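Local coordinates for adenylation domain (Streptomyces sp., PDB 5N9X), which is an adenylation domain of the AMP-binding enzyme family and is seen here with bound adenosine-5'-triphosphate and threonine, at residues Ile44-Leu49 / Gly220-Gly225; Ser51-Leu56 / Ala84-Leu89; Asp69-Arg74 / Ala118-Pro123; Ile88-Ala93 / Pro153-Pro158. All coordinates share one frame; numbering follows the deposited sequence.

In the fold
The four interactions have their centres about 21 to 24 Å from the chain's centre, all within the sequence range of the AMP-binding enzyme family. Interaction 2 is in the middle: its centre is about 10 Å from that of interaction 4 and about 13 Å from those of interactions 1 and 3, whereas 1 and 3 are about 23 Å apart. Helix 46-62 serves interactions 1 and 2, and helix 79-90 serves 2 and 4 while packing on the parallel sheet of interaction 3. Interaction 1 closes the longest loop, which encloses the others; interactions 2 and 3 alternate along the chain. Two helices thus join two sheets of the larger domain.

Interaction 1. Residues Ile44-Leu49 / Gly220-Gly225; sequences ISYGLL and GALSTG
Tyr46 buries more surface here than any other residue, reaching from the first turn of helix 46-62 to the chain that leaves helix 213-222 for strand 227-230. Both segments belong to an α/β layer of the AMP-binding domain: strands 42-45 and 227-230 lie in the same mixed sheet. Ser45 occupies the N-cap, its OG accepting from Leu48 N at 3.0 Å, placing Tyr46 at the first residue of the helix. The phenol ring presents its edge to the carbonyl oxygens of Ala221 and Leu222, with CE1 at 3.6 Å from Leu222 O. On the other side of the hydroxyl, CE2 comes within 3.2 Å of Gly225 O by an oblique approach. Gly225 adopts a positive phi of 90°, at which a residue without a side chain is at ease, and its backbone lies against the ring. The hydroxyl ends between these backbone groups; although Tyr46 OH is 2.8 Å from Ala221 O, the angle is too poor for a bond, and its hydrogen-bond partner is Ala226 O. Leu222 completes the apolar side: with CG anti to its carbonyl carbon (chi1 -73°), it swings CD2 to 4.0 Å from Tyr46 CE1, while Leu49 CD2 meets that same Leu222 CD2 at 4.4 Å.

Interaction 2. Residues Ser51-Leu56 / Ala84-Leu89; sequences SWAEGL and AMLGIL
Leu56 N donates to Trp52 O over 2.8 Å, and this helical bond belongs to the turn that presents Ala53 and Leu56 together to helix 79-90. Opposite them, Ile88 N bonds to Ala84 O at 2.9 Å within the turn that carries Gly87. The backbones come close: Ala53 and Gly87 have CA atoms 4.5 Å apart, and the short axes approach to 7.6 Å. Such proximity depends on small residues. Gly87 has no CB, and its CA sits 3.6 Å from Ala53 O, while Ala53 meets Leu86 through its methyl group, CB to CB 3.7 Å. Helix 79-90 is the helix of a β-α-β crossover, linking the parallel neighbours 70-74 and 94-97; helix 46-62 crosses it at -53° between the short segments. Leu56 packs beside Gly87, away from the Ala53-Leu86 contact. Its CB rests 4.1 Å from Gly87 CA, and with CG set anti to the carbonyl carbon (chi1 -84°) its CD1 runs back along the partner helix to lie 3.8 Å from Ala84 N. Leu86 has the same kind of first torsion, but it is its CB, rather than a branch methyl, that touches Ala53. Farther out, the Leu86 side chain goes on to Trp219 of helix 213-222.

Interaction 3. Residues Asp69-Arg74 / Ala118-Pro123; sequences DRVALR and ALVGDP
Ala72 and Val120 carry the polar exchange between two parallel strands, 70-74 and 118-121, of a four-stranded parallel sheet in an α/β layer. Ala72 uses both backbone groups on this neighbour: its N donates to Ala118 O at 3.0 Å, and its O receives Val120 N at 2.7 Å. Val120 O in turn takes the N-H of Arg74 at 2.8 Å in a nearly straight bond, 174° at the hydrogen. Val71 and Leu73 instead turn their backbone polar groups to the other neighbour, bonding to Ala94 and Val96 of strand 94-97, as expected for an interior strand. CA-H groups add to the load on the carbonyls, Leu119 CA approaching Ala72 O to 3.4 Å. Side chains sort onto two faces. Ala72 CB rests 3.7 Å from Leu119 CG on one; on the other, Val71 CG1 meets Val120 CG2 at the same distance, the two side chains crossing at a slant. The Arg74 side chain runs extended from CG to NE (chi2 -176°, chi3 -170°), so that NH1 reaches Asp122 O at 3.0 Å, tilted out of the guanidinium plane; Asp122 is poorly ordered. Arg70 NE is satisfied by Ser114 O, away from this pairing. Val71, Leu73 and Val120 face helix 79-90, through Ile88, Ala84 and Met85, while strand 133-134 borders the outer edge of 118-121.

Interaction 4. Residues Ile88-Ala93 / Pro153-Pro158; sequences ILRAGA and PERPGP
Gly92 ends helix 79-90 in a Schellman motif, with phi at 80° and bonds from Ala93 N to Ile88 O and from Gly92 N to Leu89 O, and its CA lies 4.4 Å from that of Pro156 in the irregular segment 153-158. The Pro156 ring lies along this turn, its CB 3.8 Å from Gly92 CA and its CG 3.4 Å from Leu89 O. Arg90 provides the polar link. Its chain bends at chi2 (65°), which brings the guanidinium end-on to a single acceptor: NH1 and NH2 both donate to Pro153 O, at 2.8 and 2.9 Å. The oxygen sits near the guanidinium plane, but the two donors use it differently, NH2 in the carbonyl plane and NH1 well above it. Arg155 lies over one face of this group and Pro153 CG over the other. The two guanidinium planes are 32° apart, with Arg155 NH1 3.3 Å from Arg90 NE, two donors that do not bond to each other. The carboxylate of Glu54, in a salt bridge with Arg90 NE, probably balances the two positive charges and helps fix the rotation of the Arg90 group. Around the site, Arg90 and Pro153 rest on Ala57, Asp58 and His61 of helix 46-62, Leu89, Arg155 and Pro156 gather on Val21 of helix 20-30, and Ala93 leads on into strand 94-97.

Interaction 1. Residues Ile44-Leu49 / Gly220-Gly225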
loop_
_atom_site.group_PDB
_atom_site.type_symbol
_atom_site.label_atom_id
_atom_site.label_comp_id
_atom_site.label_asym_id
_atom_site.label_seq_id
_atom_site.Cartn_x
_atom_site.Cartn_y
_atom_site.Cartn_z
ATOM N N ILE A 44 -19.291 -11.649 12.225
ATOM C CA ILE A 44 -18.901 -11.548 13.613
ATOM C C ILE A 44 -19.177 -10.136 14.112
ATOM O O ILE A 44 -18.788 -9.135 13.480
ATOM C CB ILE A 44 -17.420 -11.897 13.834
ATOM C CG1 ILE A 44 -17.091 -13.237 13.192
ATOM C CG2 ILE A 44 -17.110 -11.940 15.292
ATOM C CD1 ILE A 44 -16.511 -13.119 11.816
ATOM N N SER A 45 -19.864 -10.085 15.248
ATOM C CA SER A 45 -20.138 -8.858 15.973
ATOM C C SER A 45 -18.893 -8.289 16.638
ATOM O O SER A 45 -18.001 -9.036 17.052
ATOM C CB SER A 45 -21.212 -9.109 17.029
ATOM O OG SER A 45 -20.642 -9.650 18.201
ATOM N N TYR A 46 -18.852 -6.965 16.738
ATOM C CA TYR A 46 -17.821 -6.268 17.492
ATOM C C TYR A 46 -17.643 -6.883 18.879
ATOM O O TYR A 46 -16.541 -7.298 19.229
ATOM C CB TYR A 46 -18.167 -4.787 17.602
ATOM C CG TYR A 46 -17.613 -3.958 16.469
ATOM C CD1 TYR A 46 -16.334 -3.409 16.538
ATOM C CD2 TYR A 46 -18.373 -3.724 15.324
ATOM C CE1 TYR A 46 -15.835 -2.654 15.495
ATOM C CE2 TYR A 46 -17.889 -2.980 14.286
ATOM C CZ TYR A 46 -16.621 -2.440 14.366
ATOM O OH TYR A 46 -16.135 -1.685 13.317
ATOM N N GLY A 47 -18.732 -6.975 19.638
ATOM C CA GLY A 47 -18.732 -7.634 20.940
ATOM C C GLY A 47 -18.020 -8.981 21.004
ATOM O O GLY A 47 -17.227 -9.219 21.928
ATOM N N LEU A 48 -18.281 -9.860 20.034
ATOM C CA LEU A 48 -17.669 -11.198 20.056
ATOM C C LEU A 48 -16.208 -11.185 19.580
ATOM O O LEU A 48 -15.367 -11.901 20.134
ATOM C CB LEU A 48 -18.511 -12.193 19.232
ATOM C CG LEU A 48 -17.900 -13.593 19.014
ATOM C CD1 LEU A 48 -17.882 -14.474 20.276
ATOM C CD2 LEU A 48 -18.621 -14.326 17.844
ATOM N N LEU A 49 -15.908 -10.373 18.568
ATOM C CA LEU A 49 -14.521 -10.129 18.173
ATOM C C LEU A 49 -13.700 -9.600 19.368
ATOM O O LEU A 49 -12.587 -10.072 19.627
ATOM C CB LEU A 49 -14.459 -9.153 16.987
ATOM C CG LEU A 49 -13.077 -8.869 16.363
ATOM C CD1 LEU A 49 -12.220 -10.152 16.190
ATOM C CD2 LEU A 49 -13.168 -8.095 15.051
ATOM N N GLY A 220 -9.939 1.587 9.184
ATOM C CA GLY A 220 -11.025 2.392 8.649
ATOM C C GLY A 220 -12.349 1.868 9.195
ATOM O O GLY A 220 -13.153 2.619 9.751
ATOM N N ALA A 221 -12.532 0.554 9.077
ATOM C CA ALA A 221 -13.733 -0.124 9.549
ATOM C C ALA A 221 -13.830 -0.254 11.064
ATOM O O ALA A 221 -14.817 0.157 11.673
ATOM C CB ALA A 221 -13.815 -1.500 8.922
ATOM N N LEU A 222 -12.820 -0.855 11.670
ATOM C CA LEU A 222 -12.883 -1.257 13.062
ATOM C C LEU A 222 -12.814 -0.088 14.063
ATOM O O LEU A 222 -13.185 -0.246 15.235
ATOM C CB LEU A 222 -11.759 -2.252 13.346
ATOM C CG LEU A 222 -11.860 -3.691 12.812
ATOM C CD1 LEU A 222 -10.833 -4.571 13.512
ATOM C CD2 LEU A 222 -13.283 -4.286 12.910
ATOM N N SER A 223 -12.330 1.077 13.617
ATOM C CA SER A 223 -12.289 2.273 14.473
ATOM C C SER A 223 -13.609 3.050 14.538
ATOM O O SER A 223 -13.785 3.933 15.387
ATOM C CB SER A 223 -11.181 3.205 14.004
ATOM O OG SER A 223 -11.637 4.070 12.973
ATOM N N THR A 224 -14.538 2.731 13.651
ATOM C CA THR A 224 -15.756 3.544 13.553
ATOM C C THR A 224 -17.029 2.756 13.793
ATOM O O THR A 224 -18.111 3.330 13.792
ATOM C CB THR A 224 -15.875 4.205 12.171
ATOM O OG1 THR A 224 -15.930 3.175 11.173
ATOM C CG2 THR A 224 -14.679 5.115 11.923
ATOM N N GLY A 225 -16.906 1.445 13.991
ATOM C CA GLY A 225 -18.084 0.603 14.138
ATOM C C GLY A 225 -18.582 0.056 12.813
ATOM O O GLY A 225 -19.558 -0.708 12.766
#

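Interaction 2. Residues Ser51-Leu56 / Ala84-Leu89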
loop_
_atom_site.group_PDB
_atom_site.type_symbol
_atom_site.label_atom_id
_atom_site.label_comp_id
_atom_site.label_asym_id
_atom_site.label_seq_id
_atom_site.Cartn_x
_atom_site.Cartn_y
_atom_site.Cartn_z
ATOM N N SER A 51 -14.304 -10.038 22.590
ATOM C CA SER A 51 -14.112 -11.169 23.488
ATOM C C SER A 51 -12.982 -12.105 23.073
ATOM O O SER A 51 -12.142 -12.486 23.886
ATOM C CB SER A 51 -15.400 -11.981 23.599
ATOM O OG SER A 51 -16.145 -11.535 24.700
ATOM N N TRP A 52 -13.013 -12.494 21.806
ATOM C CA TRP A 52 -12.068 -13.424 21.215
ATOM C C TRP A 52 -10.650 -12.846 21.379
ATOM O O TRP A 52 -9.722 -13.519 21.866
ATOM C CB TRP A 52 -12.476 -13.630 19.748
ATOM C CG TRP A 52 -11.726 -14.636 18.939
ATOM C CD1 TRP A 52 -10.704 -15.448 19.356
ATOM C CD2 TRP A 52 -11.982 -14.985 17.569
ATOM N NE1 TRP A 52 -10.292 -16.251 18.316
ATOM C CE2 TRP A 52 -11.063 -15.986 17.212
ATOM C CE3 TRP A 52 -12.894 -14.531 16.608
ATOM C CZ2 TRP A 52 -11.037 -16.558 15.927
ATOM C CZ3 TRP A 52 -12.856 -15.086 15.326
ATOM C CH2 TRP A 52 -11.940 -16.086 15.001
ATOM N N ALA A 53 -10.518 -11.566 21.036
ATOM C CA ALA A 53 -9.238 -10.875 21.065
ATOM C C ALA A 53 -8.646 -10.741 22.468
ATOM O O ALA A 53 -7.458 -10.975 22.659
ATOM C CB ALA A 53 -9.389 -9.488 20.416
ATOM N N GLU A 54 -9.460 -10.339 23.438
ATOM C CA GLU A 54 -9.024 -10.354 24.841
ATOM C C GLU A 54 -8.502 -11.728 25.270
ATOM O O GLU A 54 -7.437 -11.836 25.910
ATOM C CB GLU A 54 -10.161 -9.927 25.781
ATOM C CG GLU A 54 -10.623 -8.485 25.600
ATOM C CD GLU A 54 -9.495 -7.500 25.898
ATOM O OE1 GLU A 54 -8.746 -7.743 26.877
ATOM O OE2 GLU A 54 -9.368 -6.488 25.165
ATOM N N GLY A 55 -9.250 -12.773 24.919
ATOM C CA GLY A 55 -8.801 -14.124 25.187
ATOM C C GLY A 55 -7.475 -14.457 24.518
ATOM O O GLY A 55 -6.605 -15.084 25.131
ATOM N N LEU A 56 -7.306 -14.049 23.260
ATOM C CA LEU A 56 -6.081 -14.386 22.544
ATOM C C LEU A 56 -4.898 -13.698 23.191
ATOM O O LEU A 56 -3.787 -14.220 23.201
ATOM C CB LEU A 56 -6.172 -13.994 21.066
ATOM C CG LEU A 56 -6.857 -15.007 20.150
ATOM C CD1 LEU A 56 -7.478 -14.349 18.909
ATOM C CD2 LEU A 56 -5.893 -16.108 19.766
ATOM N N ALA A 84 -6.484 -12.739 15.607
ATOM C CA ALA A 84 -5.101 -12.892 16.015
ATOM C C ALA A 84 -4.385 -11.547 16.024
ATOM O O ALA A 84 -3.596 -11.248 16.931
ATOM C CB ALA A 84 -4.376 -13.876 15.100
ATOM N N MET A 85 -4.648 -10.712 15.031
ATOM C CA MET A 85 -3.869 -9.492 14.966
ATOM C C MET A 85 -4.311 -8.552 16.104
ATOM O O MET A 85 -3.491 -7.869 16.709
ATOM C CB MET A 85 -3.976 -8.859 13.574
ATOM C CG MET A 85 -3.462 -7.449 13.503
ATOM S SD MET A 85 -4.842 -6.299 13.667
ATOM C CE MET A 85 -5.126 -5.966 11.922
ATOM N N LEU A 86 -5.597 -8.555 16.429
ATOM C CA LEU A 86 -6.069 -7.766 17.563
ATOM C C LEU A 86 -5.488 -8.303 18.857
ATOM O O LEU A 86 -5.042 -7.542 19.702
ATOM C CB LEU A 86 -7.585 -7.764 17.636
ATOM C CG LEU A 86 -8.284 -7.066 16.485
ATOM C CD1 LEU A 86 -9.768 -7.424 16.447
ATOM C CD2 LEU A 86 -8.099 -5.581 16.620
ATOM N N GLY A 87 -5.471 -9.619 19.000
ATOM C CA GLY A 87 -4.902 -10.241 20.178
ATOM C C GLY A 87 -3.443 -9.848 20.368
ATOM O O GLY A 87 -3.016 -9.481 21.477
ATOM N N ILE A 88 -2.685 -9.905 19.280
ATOM C CA ILE A 88 -1.293 -9.463 19.299
ATOM C C ILE A 88 -1.162 -8.008 19.759
ATOM O O ILE A 88 -0.294 -7.687 20.578
ATOM C CB ILE A 88 -0.631 -9.649 17.895
ATOM C CG1 ILE A 88 -0.463 -11.136 17.583
ATOM C CG2 ILE A 88 0.691 -8.935 17.811
ATOM C CD1 ILE A 88 -0.032 -11.433 16.146
ATOM N N LEU A 89 -2.029 -7.129 19.260
ATOM C CA LEU A 89 -1.972 -5.716 19.635
ATOM C C LEU A 89 -2.399 -5.507 21.092
ATOM O O LEU A 89 -1.725 -4.777 21.850
ATOM C CB LEU A 89 -2.848 -4.874 18.712
ATOM C CG LEU A 89 -2.475 -4.776 17.235
ATOM C CD1 LEU A 89 -3.476 -3.889 16.477
ATOM C CD2 LEU A 89 -1.014 -4.279 17.066
#

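Interaction 3. Residues Asp69-Arg74 / Ala118-Pro123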
loop_
_atom_site.group_PDB
_atom_site.type_symbol
_atom_site.label_atom_id
_atom_site.label_comp_id
_atom_site.label_asym_id
_atom_site.label_seq_id
_atom_site.Cartn_x
_atom_site.Cartn_y
_atom_site.Cartn_z
ATOM N N ASP A 69 7.223 -6.729 22.401
ATOM C CA ASP A 69 7.603 -7.913 21.635
ATOM C C ASP A 69 7.005 -7.916 20.227
ATOM O O ASP A 69 6.032 -7.213 19.934
ATOM C CB ASP A 69 7.168 -9.195 22.353
ATOM C CG ASP A 69 8.124 -9.601 23.474
ATOM O OD1 ASP A 69 9.246 -9.045 23.555
ATOM O OD2 ASP A 69 7.741 -10.495 24.264
ATOM N N ARG A 70 7.573 -8.764 19.376
ATOM C CA ARG A 70 7.220 -8.786 17.979
ATOM C C ARG A 70 6.743 -10.190 17.627
ATOM O O ARG A 70 7.445 -11.171 17.872
ATOM C CB ARG A 70 8.422 -8.347 17.139
ATOM C CG ARG A 70 8.828 -6.909 17.447
ATOM C CD ARG A 70 9.674 -6.334 16.354
ATOM N NE ARG A 70 11.052 -6.771 16.208
ATOM C CZ ARG A 70 12.114 -6.064 16.603
ATOM N NH1 ARG A 70 11.969 -4.851 17.116
ATOM N NH2 ARG A 70 13.338 -6.545 16.414
ATOM N N VAL A 71 5.527 -10.299 17.096
ATOM C CA VAL A 71 4.983 -11.611 16.807
ATOM C C VAL A 71 4.588 -11.738 15.341
ATOM O O VAL A 71 3.832 -10.918 14.809
ATOM C CB VAL A 71 3.775 -11.936 17.709
ATOM C CG1 VAL A 71 3.294 -13.335 17.413
ATOM C CG2 VAL A 71 4.167 -11.839 19.182
ATOM N N ALA A 72 5.108 -12.777 14.694
ATOM C CA ALA A 72 4.798 -13.032 13.300
ATOM C C ALA A 72 3.363 -13.489 13.156
ATOM O O ALA A 72 2.846 -14.214 14.005
ATOM C CB ALA A 72 5.724 -14.063 12.725
ATOM N N LEU A 73 2.727 -13.070 12.068
ATOM C CA LEU A 73 1.384 -13.529 11.762
ATOM C C LEU A 73 1.390 -14.095 10.357
ATOM O O LEU A 73 1.722 -13.397 9.405
ATOM C CB LEU A 73 0.355 -12.400 11.897
ATOM C CG LEU A 73 -1.068 -12.800 11.484
ATOM C CD1 LEU A 73 -1.631 -13.819 12.474
ATOM C CD2 LEU A 73 -2.015 -11.604 11.362
ATOM N N ARG A 74 1.035 -15.368 10.231
ATOM C CA ARG A 74 1.015 -16.026 8.921
ATOM C C ARG A 74 -0.278 -16.821 8.702
ATOM O O ARG A 74 -0.368 -17.990 9.090
ATOM C CB ARG A 74 2.235 -16.941 8.768
ATOM C CG ARG A 74 2.330 -17.557 7.408
ATOM C CD ARG A 74 3.486 -18.529 7.308
ATOM N NE ARG A 74 3.703 -18.927 5.919
ATOM C CZ ARG A 74 2.972 -19.832 5.266
ATOM N NH1 ARG A 74 1.957 -20.442 5.859
ATOM N NH2 ARG A 74 3.255 -20.126 4.008
ATOM N N ALA A 118 7.612 -15.239 18.659
ATOM C CA ALA A 118 6.601 -16.258 18.388
ATOM C C ALA A 118 6.009 -16.084 17.000
ATOM O O ALA A 118 6.217 -15.056 16.372
ATOM C CB ALA A 118 5.507 -16.191 19.427
ATOM N N LEU A 119 5.257 -17.080 16.536
ATOM C CA LEU A 119 4.501 -16.944 15.290
ATOM C C LEU A 119 3.031 -17.368 15.487
ATOM O O LEU A 119 2.745 -18.346 16.185
ATOM C CB LEU A 119 5.166 -17.763 14.179
ATOM C CG LEU A 119 4.609 -17.572 12.762
ATOM C CD1 LEU A 119 5.727 -17.651 11.734
ATOM C CD2 LEU A 119 3.526 -18.592 12.428
ATOM N N VAL A 120 2.100 -16.632 14.890
ATOM C CA VAL A 120 0.697 -17.025 14.950
ATOM C C VAL A 120 0.200 -17.419 13.569
ATOM O O VAL A 120 0.374 -16.671 12.605
ATOM C CB VAL A 120 -0.199 -15.904 15.514
ATOM C CG1 VAL A 120 -1.617 -16.406 15.696
ATOM C CG2 VAL A 120 0.331 -15.424 16.839
ATOM N N GLY A 121 -0.431 -18.590 13.489
ATOM C CA GLY A 121 -0.846 -19.189 12.223
ATOM C C GLY A 121 0.003 -20.431 12.012
ATOM O O GLY A 121 0.793 -20.759 12.895
ATOM N N ASP A 122 -0.124 -21.132 10.886
ATOM C CA ASP A 122 0.838 -22.199 10.622
ATOM C C ASP A 122 1.921 -21.745 9.659
ATOM O O ASP A 122 1.700 -20.914 8.810
ATOM C CB ASP A 122 0.179 -23.449 10.062
ATOM C CG ASP A 122 1.060 -24.660 10.210
ATOM O OD1 ASP A 122 1.529 -25.187 9.175
ATOM O OD2 ASP A 122 1.309 -25.056 11.370
ATOM N N PRO A 123 3.135 -22.253 9.848
ATOM C CA PRO A 123 4.265 -22.045 8.940
ATOM C C PRO A 123 4.171 -22.889 7.676
ATOM O O PRO A 123 5.051 -23.740 7.426
ATOM C CB PRO A 123 5.461 -22.498 9.782
ATOM C CG PRO A 123 4.844 -23.199 11.015
ATOM C CD PRO A 123 3.608 -22.476 11.222
#

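Interaction 4. Residues Ile88-Ala93 / Pro153-Pro158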
loop_
_atom_site.group_PDB
_atom_site.type_symbol
_atom_site.label_atom_id
_atom_site.label_comp_id
_atom_site.label_asym_id
_atom_site.label_seq_id
_atom_site.Cartn_x
_atom_site.Cartn_y
_atom_site.Cartn_z
ATOM N N ILE A 88 -2.685 -9.905 19.280
ATOM C CA ILE A 88 -1.293 -9.463 19.299
ATOM C C ILE A 88 -1.162 -8.008 19.759
ATOM O O ILE A 88 -0.294 -7.687 20.578
ATOM C CB ILE A 88 -0.631 -9.649 17.895
ATOM C CG1 ILE A 88 -0.463 -11.136 17.583
ATOM C CG2 ILE A 88 0.691 -8.935 17.811
ATOM C CD1 ILE A 88 -0.032 -11.433 16.146
ATOM N N LEU A 89 -2.029 -7.129 19.260
ATOM C CA LEU A 89 -1.972 -5.716 19.635
ATOM C C LEU A 89 -2.399 -5.507 21.092
ATOM O O LEU A 89 -1.725 -4.777 21.850
ATOM C CB LEU A 89 -2.848 -4.874 18.712
ATOM C CG LEU A 89 -2.475 -4.776 17.235
ATOM C CD1 LEU A 89 -3.476 -3.889 16.477
ATOM C CD2 LEU A 89 -1.014 -4.279 17.066
ATOM N N ARG A 90 -3.513 -6.145 21.476
ATOM C CA ARG A 90 -3.975 -6.108 22.858
ATOM C C ARG A 90 -2.888 -6.606 23.819
ATOM O O ARG A 90 -2.718 -6.031 24.890
ATOM C CB ARG A 90 -5.275 -6.906 23.031
ATOM C CG ARG A 90 -5.720 -7.059 24.487
ATOM C CD ARG A 90 -6.073 -5.729 25.095
ATOM N NE ARG A 90 -6.354 -5.812 26.529
ATOM C CZ ARG A 90 -5.436 -5.670 27.493
ATOM N NH1 ARG A 90 -4.155 -5.478 27.186
ATOM N NH2 ARG A 90 -5.797 -5.743 28.770
ATOM N N ALA A 91 -2.113 -7.612 23.421
ATOM C CA ALA A 91 -1.002 -8.084 24.263
ATOM C C ALA A 91 0.189 -7.113 24.338
ATOM O O ALA A 91 1.229 -7.433 24.923
ATOM C CB ALA A 91 -0.510 -9.431 23.773
ATOM N N GLY A 92 0.057 -5.941 23.726
ATOM C CA GLY A 92 1.119 -4.946 23.746
ATOM C C GLY A 92 2.249 -5.174 22.747
ATOM O O GLY A 92 3.258 -4.473 22.783
ATOM N N ALA A 93 2.065 -6.146 21.856
ATOM C CA ALA A 93 3.103 -6.580 20.932
ATOM C C ALA A 93 2.863 -6.022 19.548
ATOM O O ALA A 93 1.776 -5.527 19.250
ATOM C CB ALA A 93 3.163 -8.108 20.868
ATOM N N PRO A 153 -3.489 -8.462 30.118
ATOM C CA PRO A 153 -2.089 -8.053 29.997
ATOM C C PRO A 153 -2.019 -6.534 29.963
ATOM O O PRO A 153 -3.026 -5.888 29.676
ATOM C CB PRO A 153 -1.638 -8.655 28.658
ATOM C CG PRO A 153 -2.877 -9.219 28.009
ATOM C CD PRO A 153 -3.881 -9.437 29.087
ATOM N N GLU A 154 -0.857 -5.975 30.267
ATOM C CA GLU A 154 -0.661 -4.535 30.209
ATOM C C GLU A 154 -0.955 -4.015 28.799
ATOM O O GLU A 154 -0.623 -4.679 27.826
ATOM C CB GLU A 154 0.764 -4.202 30.621
ATOM C CG GLU A 154 1.069 -2.737 30.637
ATOM C CD GLU A 154 2.488 -2.461 31.049
ATOM O OE1 GLU A 154 3.238 -3.426 31.311
ATOM O OE2 GLU A 154 2.855 -1.272 31.085
ATOM N N ARG A 155 -1.588 -2.847 28.694
ATOM C CA ARG A 155 -1.982 -2.281 27.399
ATOM C C ARG A 155 -0.839 -1.486 26.752
ATOM O O ARG A 155 -0.002 -0.918 27.450
ATOM C CB ARG A 155 -3.229 -1.390 27.558
ATOM C CG ARG A 155 -4.541 -2.152 27.624
ATOM C CD ARG A 155 -5.739 -1.288 28.070
ATOM N NE ARG A 155 -6.770 -2.141 28.667
ATOM C CZ ARG A 155 -7.637 -2.855 27.954
ATOM N NH1 ARG A 155 -7.604 -2.793 26.630
ATOM N NH2 ARG A 155 -8.530 -3.633 28.550
ATOM N N PRO A 156 -0.805 -1.441 25.409
ATOM C CA PRO A 156 0.287 -0.714 24.747
ATOM C C PRO A 156 0.086 0.796 24.797
ATOM O O PRO A 156 -1.049 1.223 25.021
ATOM C CB PRO A 156 0.237 -1.238 23.306
ATOM C CG PRO A 156 -1.170 -1.710 23.120
ATOM C CD PRO A 156 -1.659 -2.174 24.455
ATOM N N GLY A 157 1.156 1.576 24.623
ATOM C CA GLY A 157 1.039 3.023 24.545
ATOM C C GLY A 157 1.166 3.544 23.117
ATOM O O GLY A 157 1.430 2.776 22.194
ATOM N N PRO A 158 0.949 4.851 22.921
ATOM C CA PRO A 158 1.114 5.447 21.587
ATOM C C PRO A 158 2.505 5.212 21.004
ATOM O O PRO A 158 2.656 5.085 19.782
ATOM C CB PRO A 158 0.873 6.948 21.823
ATOM C CG PRO A 158 0.721 7.132 23.316
ATOM C CD PRO A 158 0.335 5.791 23.873
#